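Local coordinates for protein O-methyltransferase family 2 (PDB 5I2H) that probably acts as an S-adenosyl-L-methionine-dependent O-methyltransferase and can bind the flavone apigenin, at residues 303-306 with 307-311. Residues are numbered along the deposited sequence; the frame is centred on the assembly and turned at random.
Sequences LLNS and DLTGP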
ATOM      1  N   LEU A 303      18.054  -4.644   2.667  1.00 10.17           N
ATOM      2  CA  LEU A 303      18.590  -4.195   3.951  1.00 11.38           C
ATOM      3  C   LEU A 303      17.619  -3.278   4.675  1.00  9.86           C
ATOM      4  O   LEU A 303      17.205  -2.251   4.123  1.00 13.02           O
ATOM      5  CB  LEU A 303      19.906  -3.452   3.767  1.00 11.38           C
ATOM      6  CG  LEU A 303      21.042  -4.286   3.181  1.00 12.82           C
ATOM      7  CD1 LEU A 303      22.245  -3.336   2.863  1.00 16.32           C
ATOM      8  CD2 LEU A 303      21.445  -5.434   4.104  1.00 13.99           C
ATOM      9  N   LEU A 304      17.284  -3.633   5.916  1.00  9.16           N
ATOM     10  CA  LEU A 304      16.766  -2.654   6.862  1.00  9.86           C
ATOM     11  C   LEU A 304      17.896  -1.760   7.347  1.00 11.16           C
ATOM     12  O   LEU A 304      19.078  -2.153   7.327  1.00 12.11           O
ATOM     13  CB  LEU A 304      16.125  -3.336   8.072  1.00  9.84           C
ATOM     14  CG  LEU A 304      14.808  -4.044   7.792  1.00 10.26           C
ATOM     15  CD1 LEU A 304      14.415  -4.873   8.977  1.00  9.29           C
ATOM     16  CD2 LEU A 304      13.681  -3.022   7.472  1.00 11.58           C
ATOM     17  N   ASN A 305      17.523  -0.557   7.824  1.00 12.02           N
ATOM     18  CA  ASN A 305      18.527   0.338   8.388  1.00 13.08           C
ATOM     19  C   ASN A 305      19.015  -0.220   9.732  1.00 15.09           C
ATOM     20  O   ASN A 305      18.485  -1.210  10.252  1.00 14.86           O
ATOM     21  CB  ASN A 305      17.986   1.772   8.500  1.00 14.55           C
ATOM     22  CG  ASN A 305      16.803   1.901   9.441  1.00 15.18           C
ATOM     23  OD1 ASN A 305      16.567   1.052  10.294  1.00 16.65           O
ATOM     24  ND2 ASN A 305      16.068   3.009   9.309  1.00 15.73           N
ATOM     25  N   SER A 306      20.064   0.400  10.285  1.00 17.38           N
ATOM     26  CA  SER A 306      20.761  -0.221  11.409  1.00 19.28           C
ATOM     27  C   SER A 306      19.930  -0.261  12.689  1.00 18.59           C
ATOM     28  O   SER A 306      20.177  -1.113  13.543  1.00 18.45           O
ATOM     29  CB  SER A 306      22.096   0.488  11.653  1.00 22.37           C
ATOM     30  OG  SER A 306      21.879   1.848  11.988  1.00 27.36           O
ATOM     31  N   ASP A 307      18.931   0.594  12.871  0.54 18.09           N
ATOM     32  CA  ASP A 307      18.124   0.397  14.068  0.54 17.43           C
ATOM     33  C   ASP A 307      16.765  -0.200  13.744  0.54 14.04           C
ATOM     34  O   ASP A 307      15.850  -0.142  14.572  0.54 13.05           O
ATOM     35  CB  ASP A 307      17.995   1.684  14.884  0.54 19.84           C
ATOM     36  CG  ASP A 307      17.196   2.752  14.182  0.54 21.12           C
ATOM     37  OD1 ASP A 307      16.966   2.604  12.962  0.54 20.82           O
ATOM     38  OD2 ASP A 307      16.825   3.750  14.859  0.54 22.72           O
ATOM     39  N   LEU A 308      16.636  -0.824  12.573  1.00 13.37           N
ATOM     40  CA  LEU A 308      15.423  -1.562  12.207  1.00 12.92           C
ATOM     41  C   LEU A 308      14.168  -0.696  12.328  1.00 12.27           C
ATOM     42  O   LEU A 308      13.134  -1.123  12.837  1.00 12.84           O
ATOM     43  CB  LEU A 308      15.285  -2.841  13.030  1.00 12.39           C
ATOM     44  CG  LEU A 308      16.543  -3.706  13.147  1.00 13.54           C
ATOM     45  CD1 LEU A 308      16.219  -4.961  13.997  1.00 13.83           C
ATOM     46  CD2 LEU A 308      17.059  -4.086  11.748  1.00 12.22           C
ATOM     47  N   THR A 309      14.248   0.523  11.813  1.00 13.03           N
ATOM     48  CA  THR A 309      13.112   1.428  11.808  1.00 11.51           C
ATOM     49  C   THR A 309      12.636   1.768  10.408  1.00 12.60           C
ATOM     50  O   THR A 309      11.752   2.617  10.260  1.00 13.29           O
ATOM     51  CB  THR A 309      13.454   2.727  12.544  1.00 12.32           C
ATOM     52  OG1 THR A 309      14.609   3.317  11.927  1.00 13.94           O
ATOM     53  CG2 THR A 309      13.734   2.431  14.012  1.00 13.15           C
ATOM     54  N   GLY A 310      13.220   1.180   9.388  1.00 11.65           N
ATOM     55  CA  GLY A 310      12.852   1.488   8.024  1.00 11.87           C
ATOM     56  C   GLY A 310      13.939   0.932   7.117  1.00 11.40           C
ATOM     57  O   GLY A 310      14.799   0.138   7.570  1.00 11.95           O
ATOM     58  N   PRO A 311      13.904   1.300   5.828  1.00 12.63           N
ATOM     59  CA  PRO A 311      12.876   2.162   5.233  1.00 12.44           C
ATOM     60  C   PRO A 311      11.542   1.442   5.052  1.00 12.23           C
ATOM     61  O   PRO A 311      11.473   0.208   5.138  1.00 11.30           O
ATOM     62  CB  PRO A 311      13.479   2.540   3.877  1.00 15.69           C
ATOM     63  CG  PRO A 311      14.434   1.416   3.566  1.00 18.44           C
ATOM     64  CD  PRO A 311      14.911   0.842   4.853  1.00 14.48           C
TER
HETATM   65  O   HOH W   1      19.195   3.568  11.225  1.00 33.91           O
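The side-chain amide of Asn305 lies between two oxygens: Gly310 O sits almost squarely over one face, 3.3 Å from Asn305 CG, and, in one of the two conformers of Asp307, Asp307 OD1 stands off the other face, its carboxylate turned 55° from the amide. Thr309 serves both polar atoms of the amide. Thr309 N lies in the carbonyl plane of Asn305 and gives Asn305 OD1 a hydrogen bond on a lone pair (2.8 Å), while Asn305 ND2 donates to Thr309 OG1 at 3.0 Å, somewhat tilted from the amide plane. With CG tucked between its own N and carbonyl carbon (chi1 63°), the amide of Asn305 is swung into the concave side of the bend. In that same conformer of Asp307, Thr309 OG1 donates to Asp307 OD1 (2.7 Å) from the syn side, well out of the carboxylate plane, and a water also donates to that oxygen. The backbone closes the bend twice, through Leu308 N to Asn305 O at 3.0 Å and through a nearly straight bond from Asn305 N to Gly310 O at 2.8 Å. An alanine in place of Asn305 would probably leave Thr309 N without its acceptor and Thr309 OG1 without the ND2 donor, so that the Thr309 side of the bend is held less firmly. Elsewhere in the bend, Leu304 and Leu308 cross at about a right angle, Leu304 CB lying 3.9 Å from Leu308 CD2, and both lean on Arg328 and on helix 64-76. Leu308 O accepts from Thr72, and Lys82 binds Asp307 O, so the bend meets the dimerisation domain. A cis peptide then leads to Pro311, the N-cap of helix 312-324, whose Tyr317 and Leu324 line the apigenin pocket. The arrangement is a type I beta turn braced by an asparagine side chain, set in a strand-to-helix connection of the Rossmann-like methyltransferase fold.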